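Local coordinates for UPF0311 protein CA_C3321 (Clostridium acetobutylicum ATCC 824, PDB 3G7G) that is of unknown function but belongs to the UPF0311 (DUF3237) family and forms an eight-stranded antiparallel beta barrel that assembles with further copies of itself, at residues S62-V65 against C71-S74; P122-Y127 against K132-H137; I27-D30 against G34-Q37; E13-T18 against N49-K54. All coordinates share one frame; numbering follows the deposited sequence.

Overall arrangement
All four contacts belong to one closed antiparallel barrel. Interactions 1 and 3 are hairpin pairings on neighbouring strands, their centres 10 Å apart, and they touch through V65 and R35 and through Q63 and Q37. Regular paired backbone bonds hold interaction 1, which is buried; interaction 3, only partly buried, is bulged and loosens toward its turn. Interactions 2 and 4, with centres 14 Å apart, meet through M134, F15, F51 and F124. Interaction 4 is a phenylalanine stack, interaction 2 sets methionine on phenylalanine and adds a lysine-to-carbonyl bond, and each has one bridging water. Interactions 1, 2 and 3 all reach the second subunit. Interactions 3 and 4 share strand 11-30 but sit on opposite sides of the chain's centre.

Interaction 1: S62-V65 against C71-S74; sequences SQIV and CELS
I64 and E72 exchange two backbone hydrogen bonds, I64 N to E72 O at 3.0 Å and E72 N to I64 O at 2.9 Å, both with N-H...O angles of 162°. A second such pair joins S62 and S74, where the bonds are more bent. Between and beyond them, Q63 faces L73 and V65 faces C71 as non-hydrogen-bonded pairs. The closest backbone packing is here: the CA atoms of V65 and C71 are 4.1 Å apart, and C71 CA gives a CH...O contact to I64 O at 3.3 Å. On this face the sulfur C71 SG lies 4.2 Å from V65 CG2, and the side chains of Q63 and L73 point the same way. The Q63 amide is held at both ends, its NE2 by D61 and its OE1 by Q37.

S62, I64, E72 and S74 make up the other face. I64 CG2 touches E72 CB at 3.7 Å, while CG1, anti to the backbone N (chi1 -178°), carries CD1 away from strand 71-74. S62, Q63, I64, C71 and L73 are buried, whereas V65, E72 and S74 keep some exposure to solvent, and E72 sends its carboxylate to a salt bridge with R66. S62 OG and S74 OG turn to Y88 and R76 of the second subunit, so this face also serves the subunit interface. Four residue pairs in antiparallel register, with strand axes 4.6 Å apart, make up the turn-proximal end of a beta hairpin within the barrel wall.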
loop_
_atom_site.group_PDB
_atom_site.type_symbol
_atom_site.label_atom_id
_atom_site.label_comp_id
_atom_site.label_asym_id
_atom_site.label_seq_id
_atom_site.Cartn_x
_atom_site.Cartn_y
_atom_site.Cartn_z
ATOM N N SER A 62 9.439 9.858 4.965
ATOM C CA SER A 62 8.404 10.726 4.476
ATOM C C SER A 62 7.295 10.816 5.530
ATOM O O SER A 62 6.704 9.813 5.900
ATOM C CB SER A 62 7.858 10.217 3.172
ATOM O OG SER A 62 6.968 11.163 2.647
ATOM N N GLN A 63 7.047 12.031 6.007
ATOM C CA GLN A 63 6.173 12.299 7.139
ATOM C C GLN A 63 5.115 13.329 6.802
ATOM O O GLN A 63 5.360 14.271 6.074
ATOM C CB GLN A 63 6.975 12.851 8.292
ATOM C CG GLN A 63 8.089 11.987 8.682
ATOM C CD GLN A 63 8.811 12.503 9.907
ATOM O OE1 GLN A 63 8.808 13.712 10.210
ATOM N NE2 GLN A 63 9.436 11.594 10.615
ATOM N N ILE A 64 3.938 13.151 7.367
ATOM C CA ILE A 64 2.922 14.172 7.266
ATOM C C ILE A 64 2.286 14.367 8.650
ATOM O O ILE A 64 1.824 13.410 9.268
ATOM C CB ILE A 64 1.899 13.788 6.152
ATOM C CG1 ILE A 64 0.832 14.881 5.976
ATOM C CG2 ILE A 64 1.331 12.378 6.421
ATOM C CD1 ILE A 64 0.836 15.603 4.626
ATOM N N VAL A 65 2.278 15.612 9.130
ATOM C CA VAL A 65 1.600 15.985 10.365
ATOM C C VAL A 65 0.219 16.482 9.962
ATOM O O VAL A 65 0.059 17.537 9.299
ATOM C CB VAL A 65 2.341 17.077 11.133
ATOM C CG1 VAL A 65 1.661 17.325 12.489
ATOM C CG2 VAL A 65 3.788 16.692 11.334
ATOM N N CYS A 71 1.104 12.624 13.459
ATOM C CA CYS A 71 2.123 12.444 12.437
ATOM C C CYS A 71 2.095 10.998 11.897
ATOM O O CYS A 71 2.167 10.033 12.665
ATOM C CB CYS A 71 3.479 12.781 13.031
ATOM S SG CYS A 71 4.854 12.628 11.916
ATOM N N GLU A 72 1.914 10.871 10.586
ATOM C CA GLU A 72 2.002 9.586 9.858
ATOM C C GLU A 72 3.382 9.494 9.227
ATOM O O GLU A 72 3.767 10.374 8.463
ATOM C CB GLU A 72 0.906 9.520 8.787
ATOM C CG GLU A 72 -0.525 9.629 9.362
ATOM C CD GLU A 72 -1.586 9.710 8.273
ATOM O OE1 GLU A 72 -1.263 9.447 7.097
ATOM O OE2 GLU A 72 -2.732 10.052 8.583
ATOM N N LEU A 73 4.124 8.443 9.573
ATOM C CA LEU A 73 5.505 8.244 9.163
ATOM C C LEU A 73 5.657 7.042 8.238
ATOM O O LEU A 73 5.077 5.993 8.496
ATOM C CB LEU A 73 6.367 7.967 10.413
ATOM C CG LEU A 73 6.282 9.090 11.446
ATOM C CD1 LEU A 73 5.805 8.554 12.740
ATOM C CD2 LEU A 73 7.628 9.820 11.627
ATOM N N SER A 74 6.452 7.210 7.178
ATOM C CA SER A 74 6.817 6.116 6.275
ATOM C C SER A 74 8.264 6.252 5.860
ATOM O O SER A 74 8.612 7.096 5.011
ATOM C CB SER A 74 5.889 6.079 5.068
ATOM O OG SER A 74 6.136 4.910 4.251
#

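Interaction 2: P122-Y127 against K132-H137; sequences PTFETY and KWMMNH
K132 starts the contact by reaching back along T126: its NZ donates to T126 O at 2.8 Å from above the carbonyl plane, and its CD lies 3.6 Å from T126 OG1. A bend at chi2 (-71°) turns the chain to that carbonyl, and the same ammonium forms a salt bridge with D30 of the second subunit. K132 O, in turn, accepts from M135 N and N136 ND2 on opposite faces of its plane, which ties together this turn of helical backbone angles. W133 presents its ring to its neighbour, with M134 CG over one face. M134 makes the main apolar contact: its methyl CE sits over the centre of the F124 ring, 3.6 Å from the centroid and 3° off the normal, a CH-pi contact. The sulfur SD is 5.0 Å from that centroid, a more distant Met-aromatic approach. Water 1 joins the backbones here, accepting from F124 N and donating to M134 O. M135 lays CG against F124 O at 3.3 Å, and its SD accepts a weak hydrogen bond from T126 N at 3.6 Å. Its carbonyl O accepts from K70 of the third subunit. The turn thus packs beside the end of strand 117-126, with strand 86-96 touching F124 from I87 and I89, and F15 of strand 11-30 meeting both F124 and M134.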
loop_
_atom_site.group_PDB
_atom_site.type_symbol
_atom_site.label_atom_id
_atom_site.label_comp_id
_atom_site.label_asym_id
_atom_site.label_seq_id
_atom_site.Cartn_x
_atom_site.Cartn_y
_atom_site.Cartn_z
ATOM N N PRO A 122 7.375 -2.234 11.015
ATOM C CA PRO A 122 8.340 -2.511 9.955
ATOM C C PRO A 122 8.044 -3.777 9.123
ATOM O O PRO A 122 7.572 -4.807 9.667
ATOM C CB PRO A 122 9.638 -2.650 10.718
ATOM C CG PRO A 122 9.182 -3.297 12.036
ATOM C CD PRO A 122 7.812 -2.774 12.310
ATOM N N THR A 123 8.305 -3.639 7.816
ATOM C CA THR A 123 8.344 -4.700 6.817
ATOM C C THR A 123 9.793 -4.831 6.363
ATOM O O THR A 123 10.444 -3.806 6.034
ATOM C CB THR A 123 7.462 -4.293 5.602
ATOM O OG1 THR A 123 6.110 -4.115 6.039
ATOM C CG2 THR A 123 7.463 -5.321 4.494
ATOM N N PHE A 124 10.293 -6.068 6.297
ATOM C CA PHE A 124 11.647 -6.335 5.869
ATOM C C PHE A 124 11.758 -7.095 4.559
ATOM O O PHE A 124 10.916 -7.921 4.234
ATOM C CB PHE A 124 12.403 -7.119 6.927
ATOM C CG PHE A 124 12.439 -6.448 8.267
ATOM C CD1 PHE A 124 13.253 -5.371 8.506
ATOM C CD2 PHE A 124 11.615 -6.877 9.283
ATOM C CE1 PHE A 124 13.262 -4.767 9.770
ATOM C CE2 PHE A 124 11.639 -6.288 10.506
ATOM C CZ PHE A 124 12.444 -5.244 10.753
ATOM N N GLU A 125 12.838 -6.816 3.836
ATOM C CA GLU A 125 13.207 -7.557 2.641
ATOM C C GLU A 125 14.655 -7.989 2.810
ATOM O O GLU A 125 15.482 -7.173 3.095
ATOM C CB GLU A 125 12.990 -6.686 1.420
ATOM C CG GLU A 125 13.340 -7.340 0.147
ATOM C CD GLU A 125 13.148 -6.459 -0.996
ATOM O OE1 GLU A 125 14.115 -5.810 -1.404
ATOM O OE2 GLU A 125 12.021 -6.406 -1.495
ATOM N N THR A 126 14.927 -9.289 2.713
ATOM C CA THR A 126 16.241 -9.869 2.987
ATOM C C THR A 126 16.632 -10.797 1.812
ATOM O O THR A 126 15.783 -11.156 1.023
ATOM C CB THR A 126 16.230 -10.658 4.291
ATOM O OG1 THR A 126 15.285 -11.720 4.191
ATOM C CG2 THR A 126 15.825 -9.772 5.448
ATOM N N TYR A 127 17.919 -11.143 1.694
ATOM C CA TYR A 127 18.463 -11.803 0.478
ATOM C C TYR A 127 19.334 -13.005 0.804
ATOM O O TYR A 127 20.246 -13.389 0.036
ATOM C CB TYR A 127 19.241 -10.791 -0.385
ATOM C CG TYR A 127 18.557 -9.458 -0.370
ATOM C CD1 TYR A 127 17.564 -9.165 -1.288
ATOM C CD2 TYR A 127 18.837 -8.519 0.621
ATOM C CE1 TYR A 127 16.889 -7.957 -1.244
ATOM C CE2 TYR A 127 18.180 -7.299 0.655
ATOM C CZ TYR A 127 17.180 -7.037 -0.271
ATOM O OH TYR A 127 16.497 -5.821 -0.266
ATOM N N LYS A 132 15.676 -14.860 6.255
ATOM C CA LYS A 132 14.356 -14.934 5.620
ATOM C C LYS A 132 13.177 -14.901 6.641
ATOM O O LYS A 132 12.040 -14.507 6.291
ATOM C CB LYS A 132 14.269 -16.092 4.627
ATOM C CG LYS A 132 15.029 -15.810 3.316
ATOM C CD LYS A 132 14.336 -14.748 2.421
ATOM C CE LYS A 132 15.206 -14.393 1.238
ATOM N NZ LYS A 132 14.547 -13.563 0.135
ATOM N N TRP A 133 13.475 -15.271 7.892
ATOM C CA TRP A 133 12.518 -15.202 8.978
ATOM C C TRP A 133 11.975 -13.786 9.190
ATOM O O TRP A 133 10.861 -13.625 9.667
ATOM C CB TRP A 133 13.132 -15.719 10.280
ATOM C CG TRP A 133 14.268 -14.893 10.835
ATOM C CD1 TRP A 133 15.616 -15.034 10.564
ATOM C CD2 TRP A 133 14.167 -13.822 11.781
ATOM N NE1 TRP A 133 16.344 -14.081 11.259
ATOM C CE2 TRP A 133 15.484 -13.336 12.018
ATOM C CE3 TRP A 133 13.089 -13.200 12.432
ATOM C CZ2 TRP A 133 15.742 -12.267 12.890
ATOM C CZ3 TRP A 133 13.356 -12.140 13.301
ATOM C CH2 TRP A 133 14.664 -11.691 13.523
ATOM N N MET A 134 12.748 -12.774 8.786
ATOM C CA MET A 134 12.345 -11.389 8.935
ATOM C C MET A 134 11.219 -11.073 7.967
ATOM O O MET A 134 10.476 -10.104 8.156
ATOM C CB MET A 134 13.530 -10.431 8.726
ATOM C CG MET A 134 14.679 -10.613 9.723
ATOM S SD MET A 134 15.997 -9.374 9.616
ATOM C CE MET A 134 15.143 -8.074 10.439
ATOM N N MET A 135 11.109 -11.863 6.902
ATOM C CA MET A 135 9.995 -11.721 5.965
ATOM C C MET A 135 8.773 -12.579 6.377
ATOM O O MET A 135 7.705 -12.496 5.766
ATOM C CB MET A 135 10.458 -12.012 4.524
ATOM C CG MET A 135 11.687 -11.169 4.031
ATOM S SD MET A 135 12.153 -11.488 2.300
ATOM C CE MET A 135 10.728 -10.808 1.486
ATOM N N ASN A 136 8.896 -13.368 7.434
ATOM C CA ASN A 136 7.829 -14.303 7.762
ATOM C C ASN A 136 7.348 -14.207 9.186
ATOM O O ASN A 136 6.757 -15.145 9.734
ATOM C CB ASN A 136 8.281 -15.719 7.386
ATOM C CG ASN A 136 8.371 -15.905 5.891
ATOM O OD1 ASN A 136 7.355 -16.008 5.205
ATOM N ND2 ASN A 136 9.569 -15.902 5.372
ATOM N N HIS A 137 7.563 -13.037 9.770
ATOM C CA HIS A 137 6.998 -12.689 11.058
ATOM C C HIS A 137 6.433 -11.269 11.015
ATOM O O HIS A 137 6.813 -10.436 10.142
ATOM C CB HIS A 137 8.052 -12.734 12.133
ATOM C CG HIS A 137 8.566 -14.097 12.413
ATOM N ND1 HIS A 137 8.168 -14.829 13.511
ATOM C CD2 HIS A 137 9.438 -14.873 11.731
ATOM C CE1 HIS A 137 8.798 -15.991 13.503
ATOM N NE2 HIS A 137 9.567 -16.046 12.429
HETATM O O HOH W 1 8.708 -8.209 7.068
#

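Interaction 3: I27-D30 against G34-Q37; sequences IGQD and GRRQ
A classic beta bulge opens this hairpin pairing: I27 and G28 both face R36, whose carbonyl O takes I27 N at 2.9 Å and, more weakly, G28 N at 3.3 Å. R36 N completes the bulge by donating to G28 O at 2.9 Å. Beyond it the antiparallel register resumes with Q29 and R35, a non-hydrogen-bonded pair whose CA atoms are 4.1 Å apart. At the turn end D30 and G34 close the pairing only loosely: D30 N donates to G34 O, and the return bond from G34 N to D30 O is weak. G34 has a positive phi (102°), which glycine readily adopts.

Among the side chains, R35 extends from CG to NE, with chi1 (-175°) placing CG beside its carbonyl carbon, and lies obliquely across Q29. Q29 OE1 rests against the aliphatic stem of R35, 3.3 Å from R35 CD, and accepts a weak, bent bond from R35 NH1, the amide and guanidinium planes being 65° apart. At the bulge, I27 CG1 packs beside R36 CG at 3.9 Å. R36 then folds at chi2 and chi3, which takes its guanidinium off to E125 of the second subunit in a salt bridge. D30 OD1 accepts from the backbone N atoms of I32 and V33, holding the carboxylate in the turn. Strand 34-47 continues the sheet on its other edge through backbone bonds from R35 to V65 and from Q37 to Q63 of strand 53-65.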
loop_
_atom_site.group_PDB
_atom_site.type_symbol
_atom_site.label_atom_id
_atom_site.label_comp_id
_atom_site.label_asym_id
_atom_site.label_seq_id
_atom_site.Cartn_x
_atom_site.Cartn_y
_atom_site.Cartn_z
ATOM N N ILE A 27 8.223 20.312 2.469
ATOM C CA ILE A 27 7.597 20.374 1.153
ATOM C C ILE A 27 6.441 21.364 1.180
ATOM O O ILE A 27 6.387 22.317 0.403
ATOM C CB ILE A 27 7.076 18.976 0.705
ATOM C CG1 ILE A 27 8.166 17.893 0.863
ATOM C CG2 ILE A 27 6.491 19.025 -0.699
ATOM C CD1 ILE A 27 9.549 18.257 0.308
ATOM N N GLY A 28 5.497 21.161 2.072
ATOM C CA GLY A 28 4.339 22.004 2.039
ATOM C C GLY A 28 3.405 21.779 3.175
ATOM O O GLY A 28 3.472 20.756 3.827
ATOM N N GLN A 29 2.513 22.732 3.391
ATOM C CA GLN A 29 1.505 22.595 4.435
ATOM C C GLN A 29 0.205 23.321 4.056
ATOM O O GLN A 29 0.218 24.351 3.369
ATOM C CB GLN A 29 2.054 23.146 5.760
ATOM C CG GLN A 29 1.044 23.304 6.876
ATOM C CD GLN A 29 1.672 23.736 8.189
ATOM O OE1 GLN A 29 2.853 23.510 8.419
ATOM N NE2 GLN A 29 0.885 24.379 9.047
ATOM N N ASP A 30 -0.899 22.751 4.520
ATOM C CA ASP A 30 -2.192 23.393 4.535
ATOM C C ASP A 30 -3.056 22.787 5.641
ATOM O O ASP A 30 -2.656 21.840 6.295
ATOM C CB ASP A 30 -2.859 23.349 3.155
ATOM C CG ASP A 30 -3.535 22.042 2.843
ATOM O OD1 ASP A 30 -3.649 21.102 3.689
ATOM O OD2 ASP A 30 -3.972 21.958 1.705
ATOM N N GLY A 34 -2.338 18.757 5.872
ATOM C CA GLY A 34 -1.318 18.869 6.901
ATOM C C GLY A 34 0.024 19.269 6.309
ATOM O O GLY A 34 0.082 19.820 5.213
ATOM N N ARG A 35 1.079 18.997 7.066
ATOM C CA ARG A 35 2.443 19.391 6.769
ATOM C C ARG A 35 3.291 18.171 6.348
ATOM O O ARG A 35 3.525 17.262 7.161
ATOM C CB ARG A 35 3.056 19.988 8.046
ATOM C CG ARG A 35 4.471 20.578 7.899
ATOM C CD ARG A 35 4.981 21.101 9.257
ATOM N NE ARG A 35 6.143 21.973 9.092
ATOM C CZ ARG A 35 6.192 23.317 9.212
ATOM N NH1 ARG A 35 5.130 24.069 9.537
ATOM N NH2 ARG A 35 7.362 23.927 8.981
ATOM N N ARG A 36 3.761 18.183 5.102
ATOM C CA ARG A 36 4.593 17.139 4.524
ATOM C C ARG A 36 6.053 17.555 4.561
ATOM O O ARG A 36 6.406 18.640 4.067
ATOM C CB ARG A 36 4.180 16.892 3.067
ATOM C CG ARG A 36 5.087 15.949 2.172
ATOM C CD ARG A 36 5.030 14.512 2.602
ATOM N NE ARG A 36 3.651 14.043 2.466
ATOM C CZ ARG A 36 3.216 12.829 2.790
ATOM N NH1 ARG A 36 4.018 11.941 3.335
ATOM N NH2 ARG A 36 1.947 12.506 2.596
ATOM N N GLN A 37 6.902 16.672 5.082
ATOM C CA GLN A 37 8.334 16.868 5.026
ATOM C C GLN A 37 9.051 15.547 4.794
ATOM O O GLN A 37 8.551 14.501 5.189
ATOM C CB GLN A 37 8.845 17.480 6.343
ATOM C CG GLN A 37 8.106 16.950 7.524
ATOM C CD GLN A 37 8.576 17.494 8.839
ATOM O OE1 GLN A 37 8.968 18.652 8.939
ATOM N NE2 GLN A 37 8.527 16.647 9.877
#

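Interaction 4: E13-T18 against N49-K54; sequences EVFSIT and NNFNGK
Water 2 supplies the shortest polar link, donating to V14 O at 2.6 Å and to N49 O at 2.7 Å, and so spans the strand and the loop where their backbones stand apart. Next to this bridge the contact is aromatic: F15 and F51 form an offset stack with centroids 4.3 Å apart and planes at 15°. F51 CE2 lies above the centre of the F15 ring, while F15 CD2 lies above the rim of the F51 ring, so the two rings are slid past each other. The closest approaches are 3.5 Å, from F51 CD2 to F15 CG and from F51 CE2 to F15 CD2. F51 CD2 also meets F15 CB at 3.6 Å, which extends the overlap back toward the strand. For F15 the ring is put there by a chi1 of 60°, with CG between the backbone N and the carbonyl carbon; F51 CG instead stands roughly anti to its own N (chi1 -151°). I17 CG1 comes in at the edge of the F15 ring, in its plane.

Both rings are buried, and the stack joins the start of the barrel wall to the loop leading into strand 53-65. F154 of strand 150-157 stacks on F15, V46 of strand 34-47 touches both phenylalanines, I79 and L81 of strand 71-81 pack on F51, and M134 from the loop before strand 139-144 adjoins F51.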
loop_
_atom_site.group_PDB
_atom_site.type_symbol
_atom_site.label_atom_id
_atom_site.label_comp_id
_atom_site.label_asym_id
_atom_site.label_seq_id
_atom_site.Cartn_x
_atom_site.Cartn_y
_atom_site.Cartn_z
ATOM N N GLU A 13 12.537 -8.807 21.692
ATOM C CA GLU A 13 13.349 -7.712 21.150
ATOM C C GLU A 13 14.399 -8.309 20.223
ATOM O O GLU A 13 15.103 -9.219 20.607
ATOM C CB GLU A 13 14.037 -6.862 22.232
ATOM C CG GLU A 13 14.490 -5.477 21.663
ATOM C CD GLU A 13 15.257 -4.604 22.662
ATOM O OE1 GLU A 13 14.850 -4.539 23.852
ATOM O OE2 GLU A 13 16.258 -3.955 22.240
ATOM N N VAL A 14 14.503 -7.802 19.006
ATOM C CA VAL A 14 15.427 -8.379 18.047
ATOM C C VAL A 14 16.674 -7.526 17.863
ATOM O O VAL A 14 17.770 -8.064 17.815
ATOM C CB VAL A 14 14.747 -8.737 16.699
ATOM C CG1 VAL A 14 13.765 -9.884 16.919
ATOM C CG2 VAL A 14 14.066 -7.563 16.083
ATOM N N PHE A 15 16.518 -6.212 17.791
ATOM C CA PHE A 15 17.639 -5.298 17.690
ATOM C C PHE A 15 17.117 -3.882 17.852
ATOM O O PHE A 15 15.911 -3.656 17.932
ATOM C CB PHE A 15 18.372 -5.443 16.350
ATOM C CG PHE A 15 17.491 -5.158 15.136
ATOM C CD1 PHE A 15 17.520 -3.925 14.517
ATOM C CD2 PHE A 15 16.665 -6.135 14.624
ATOM C CE1 PHE A 15 16.733 -3.660 13.414
ATOM C CE2 PHE A 15 15.860 -5.884 13.511
ATOM C CZ PHE A 15 15.906 -4.643 12.905
ATOM N N SER A 16 18.039 -2.943 17.936
ATOM C CA SER A 16 17.748 -1.520 17.986
ATOM C C SER A 16 18.502 -0.838 16.885
ATOM O O SER A 16 19.535 -1.335 16.419
ATOM C CB SER A 16 18.259 -0.929 19.292
ATOM O OG SER A 16 17.667 -1.589 20.387
ATOM N N ILE A 17 18.027 0.333 16.505
ATOM C CA ILE A 17 18.808 1.208 15.635
ATOM C C ILE A 17 18.789 2.590 16.256
ATOM O O ILE A 17 17.731 3.067 16.638
ATOM C CB ILE A 17 18.260 1.258 14.195
ATOM C CG1 ILE A 17 18.041 -0.152 13.655
ATOM C CG2 ILE A 17 19.226 2.005 13.282
ATOM C CD1 ILE A 17 17.505 -0.211 12.230
ATOM N N THR A 18 19.962 3.211 16.401
ATOM C CA THR A 18 20.021 4.628 16.739
ATOM C C THR A 18 20.377 5.382 15.471
ATOM O O THR A 18 21.420 5.139 14.885
ATOM C CB THR A 18 21.026 4.908 17.844
ATOM O OG1 THR A 18 20.687 4.113 18.972
ATOM C CG2 THR A 18 20.991 6.376 18.250
ATOM N N ASN A 49 21.532 -8.719 19.836
ATOM C CA ASN A 49 22.240 -9.973 19.963
ATOM C C ASN A 49 22.385 -10.638 18.607
ATOM O O ASN A 49 21.405 -10.922 17.949
ATOM C CB ASN A 49 21.529 -10.904 20.946
ATOM C CG ASN A 49 22.359 -12.127 21.269
ATOM O OD1 ASN A 49 22.273 -13.142 20.571
ATOM N ND2 ASN A 49 23.189 -12.039 22.323
ATOM N N ASN A 50 23.628 -10.877 18.206
ATOM C CA ASN A 50 23.970 -11.328 16.855
ATOM C C ASN A 50 23.283 -10.519 15.756
ATOM O O ASN A 50 22.872 -11.068 14.732
ATOM C CB ASN A 50 23.680 -12.825 16.666
ATOM C CG ASN A 50 24.410 -13.697 17.668
ATOM O OD1 ASN A 50 23.793 -14.516 18.345
ATOM N ND2 ASN A 50 25.719 -13.519 17.782
ATOM N N PHE A 51 23.176 -9.210 15.958
ATOM C CA PHE A 51 22.547 -8.359 14.974
ATOM C C PHE A 51 23.152 -6.976 15.070
ATOM O O PHE A 51 22.537 -6.083 15.641
ATOM C CB PHE A 51 21.019 -8.323 15.204
ATOM C CG PHE A 51 20.235 -8.092 13.963
ATOM C CD1 PHE A 51 19.686 -9.161 13.265
ATOM C CD2 PHE A 51 20.045 -6.798 13.481
ATOM C CE1 PHE A 51 18.978 -8.953 12.104
ATOM C CE2 PHE A 51 19.304 -6.562 12.302
ATOM C CZ PHE A 51 18.776 -7.638 11.610
ATOM N N ASN A 52 24.355 -6.808 14.504
ATOM C CA ASN A 52 25.132 -5.565 14.610
ATOM C C ASN A 52 25.549 -5.024 13.236
ATOM O O ASN A 52 26.086 -5.759 12.412
ATOM C CB ASN A 52 26.343 -5.811 15.524
ATOM C CG ASN A 52 25.922 -6.276 16.941
ATOM O OD1 ASN A 52 25.345 -5.511 17.725
ATOM N ND2 ASN A 52 26.199 -7.537 17.256
ATOM N N GLY A 53 25.251 -3.757 12.950
ATOM C CA GLY A 53 25.580 -3.204 11.647
ATOM C C GLY A 53 25.395 -1.716 11.567
ATOM O O GLY A 53 25.479 -1.010 12.569
ATOM N N LYS A 54 25.152 -1.233 10.349
ATOM C CA LYS A 54 25.013 0.182 10.104
ATOM C C LYS A 54 23.880 0.409 9.106
ATOM O O LYS A 54 23.516 -0.490 8.353
ATOM C CB LYS A 54 26.321 0.782 9.576
ATOM C CG LYS A 54 26.609 0.420 8.109
ATOM C CD LYS A 54 28.077 0.634 7.679
ATOM C CE LYS A 54 28.463 2.136 7.577
ATOM N NZ LYS A 54 30.004 2.315 7.540
HETATM O O HOH W 2 18.713 -10.441 17.861
#